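Local structure of ribosome-inactivating protein (Lychnis chalcedonica, 2G5X) at residues F174-D179 against T197-N202. The protein is a ribosome-inactivating protein, a member of a family of plant proteins named for their effect on ribosomes. Residues are numbered along the deposited sequence; the frame is centred on the assembly and turned at random. Where two conformers were deposited one is given.
Sequences FKYIED and TLLENN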
loop_
_atom_site.group_PDB
_atom_site.type_symbol
_atom_site.label_atom_id
_atom_site.label_comp_id
_atom_site.label_asym_id
_atom_site.label_seq_id
_atom_site.Cartn_x
_atom_site.Cartn_y
_atom_site.Cartn_z
ATOM N N PHE A 174 8.026 -0.526 7.318
ATOM C CA PHE A 174 8.389 -0.462 8.739
ATOM C C PHE A 174 7.843 -1.567 9.637
ATOM O O PHE A 174 6.632 -1.659 9.838
ATOM C CB PHE A 174 7.921 0.878 9.316
ATOM C CG PHE A 174 8.564 2.078 8.682
ATOM C CD1 PHE A 174 9.745 2.601 9.199
ATOM C CD2 PHE A 174 7.989 2.686 7.569
ATOM C CE1 PHE A 174 10.346 3.714 8.617
ATOM C CE2 PHE A 174 8.581 3.800 6.977
ATOM C CZ PHE A 174 9.765 4.317 7.505
ATOM N N LYS A 175 8.735 -2.382 10.201
ATOM C CA LYS A 175 8.313 -3.450 11.107
ATOM C C LYS A 175 7.560 -2.848 12.299
ATOM O O LYS A 175 6.627 -3.456 12.830
ATOM C CB LYS A 175 9.525 -4.239 11.622
ATOM C CG LYS A 175 10.251 -5.069 10.563
ATOM C CD LYS A 175 9.391 -6.219 10.070
ATOM C CE LYS A 175 9.082 -7.201 11.199
ATOM N NZ LYS A 175 8.185 -8.310 10.749
ATOM N N TYR A 176 7.971 -1.655 12.717
ATOM C CA TYR A 176 7.334 -0.968 13.839
ATOM C C TYR A 176 5.859 -0.691 13.543
ATOM O O TYR A 176 5.007 -0.820 14.419
ATOM C CB TYR A 176 8.050 0.359 14.119
ATOM C CG TYR A 176 7.572 1.080 15.367
ATOM C CD1 TYR A 176 8.133 0.804 16.613
ATOM C CD2 TYR A 176 6.554 2.031 15.299
ATOM C CE1 TYR A 176 7.694 1.461 17.767
ATOM C CE2 TYR A 176 6.105 2.690 16.445
ATOM C CZ TYR A 176 6.680 2.402 17.674
ATOM O OH TYR A 176 6.245 3.054 18.809
ATOM N N ILE A 177 5.563 -0.307 12.305
ATOM C CA ILE A 177 4.193 -0.004 11.911
ATOM C C ILE A 177 3.377 -1.285 11.760
ATOM O O ILE A 177 2.203 -1.322 12.112
ATOM C CB ILE A 177 4.175 0.834 10.616
ATOM C CG1 ILE A 177 4.870 2.175 10.891
ATOM C CG2 ILE A 177 2.744 1.052 10.141
ATOM C CD1 ILE A 177 4.949 3.111 9.704
ATOM N N GLU A 178 4.004 -2.341 11.250
ATOM C CA GLU A 178 3.318 -3.618 11.126
ATOM C C GLU A 178 2.880 -4.004 12.538
ATOM O O GLU A 178 1.740 -4.415 12.759
ATOM C CB GLU A 178 4.268 -4.694 10.575
ATOM C CG GLU A 178 3.746 -6.114 10.767
ATOM C CD GLU A 178 4.729 -7.187 10.323
ATOM O OE1 GLU A 178 5.889 -6.860 9.998
ATOM O OE2 GLU A 178 4.338 -8.369 10.309
ATOM N N ASP A 179 3.792 -3.848 13.496
ATOM C CA ASP A 179 3.507 -4.193 14.884
ATOM C C ASP A 179 2.345 -3.379 15.450
ATOM O O ASP A 179 1.534 -3.897 16.217
ATOM C CB ASP A 179 4.755 -3.993 15.746
ATOM C CG ASP A 179 5.611 -5.240 15.822
ATOM O OD1 ASP A 179 6.683 -5.194 16.467
ATOM O OD2 ASP A 179 5.217 -6.261 15.227
ATOM N N THR A 197 3.923 9.377 11.505
ATOM C CA THR A 197 3.877 10.046 10.211
ATOM C C THR A 197 5.277 10.556 9.844
ATOM O O THR A 197 5.700 10.454 8.691
ATOM C CB THR A 197 2.865 11.218 10.227
ATOM O OG1 THR A 197 1.546 10.706 10.471
ATOM C CG2 THR A 197 2.871 11.954 8.894
ATOM N N LEU A 198 6.001 11.089 10.825
ATOM C CA LEU A 198 7.354 11.592 10.585
ATOM C C LEU A 198 8.307 10.422 10.334
ATOM O O LEU A 198 9.233 10.518 9.523
ATOM C CB LEU A 198 7.839 12.412 11.784
ATOM C CG LEU A 198 9.201 13.099 11.634
ATOM C CD1 LEU A 198 9.178 14.043 10.437
ATOM C CD2 LEU A 198 9.522 13.867 12.910
ATOM N N LEU A 199 8.081 9.318 11.042
ATOM C CA LEU A 199 8.903 8.127 10.866
ATOM C C LEU A 199 8.782 7.662 9.413
ATOM O O LEU A 199 9.785 7.381 8.751
ATOM C CB LEU A 199 8.426 7.016 11.807
ATOM C CG LEU A 199 9.041 5.628 11.617
ATOM C CD1 LEU A 199 10.558 5.679 11.825
ATOM C CD2 LEU A 199 8.401 4.668 12.605
ATOM N N GLU A 200 7.544 7.581 8.932
ATOM C CA GLU A 200 7.271 7.165 7.559
ATOM C C GLU A 200 7.982 8.070 6.557
ATOM O O GLU A 200 8.530 7.597 5.563
ATOM C CB GLU A 200 5.762 7.189 7.287
ATOM C CG GLU A 200 4.986 6.076 7.980
ATOM C CD GLU A 200 3.477 6.228 7.850
ATOM O OE1 GLU A 200 2.750 5.295 8.249
ATOM O OE2 GLU A 200 3.016 7.277 7.355
ATOM N N ASN A 201 7.968 9.373 6.814
ATOM C CA ASN A 201 8.619 10.316 5.912
ATOM C C ASN A 201 10.123 10.082 5.795
ATOM O O ASN A 201 10.727 10.424 4.777
ATOM C CB ASN A 201 8.377 11.757 6.370
ATOM C CG ASN A 201 6.927 12.178 6.234
ATOM O OD1 ASN A 201 6.141 11.532 5.545
ATOM N ND2 ASN A 201 6.572 13.283 6.879
ATOM N N ASN A 202 10.718 9.492 6.831
ATOM C CA ASN A 202 12.157 9.235 6.856
ATOM C C ASN A 202 12.594 7.852 6.363
ATOM O O ASN A 202 13.689 7.393 6.693
ATOM C CB ASN A 202 12.702 9.447 8.277
ATOM C CG ASN A 202 12.889 10.915 8.623
ATOM O OD1 ASN A 202 11.961 11.591 9.079
ATOM N ND2 ASN A 202 14.096 11.417 8.400
#
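F174 reaches across to L199 and E200 and illustrates how one aromatic residue at a helix junction can bridge two helices. A chi1 of -62° places CG beside the backbone N and anti to the carbonyl carbon, and the ring extends toward helix 193-201, with CZ 3.3 Å from the backbone O of L199. The adjacent ring carbon, CE2, comes within 3.7 Å of the E200 CA, so the ring is pressed against backbone as much as side chain. L199 answers from the other helix: the leucine and the phenyl group lie alongside each other, running in opposing directions, which brings L199 CD1 to 3.8 Å from CE1 of F174. The second methyl of the same leucine, CD2, more loosely meets CD2 of the Y176 ring at 4.2 Å.

Beside this, the side chain of I177 meets that of E200 nearly perpendicularly, and the isoleucine CD1 touches both CG and OE1 of the glutamate, each at 3.4 Å. The other carboxylate oxygen, OE2, forms a salt bridge with R130. No hydrogen bond links the two segments. W203 and I206 of helix 203-210 add to the surroundings of F174, whose ring meets that of W203 with planes at about 60°. The arrangement is a buried helix-helix contact within the predominantly helical part of the ribosome-inactivating protein fold, joining the start of helix 175-184 to the end of helix 193-201.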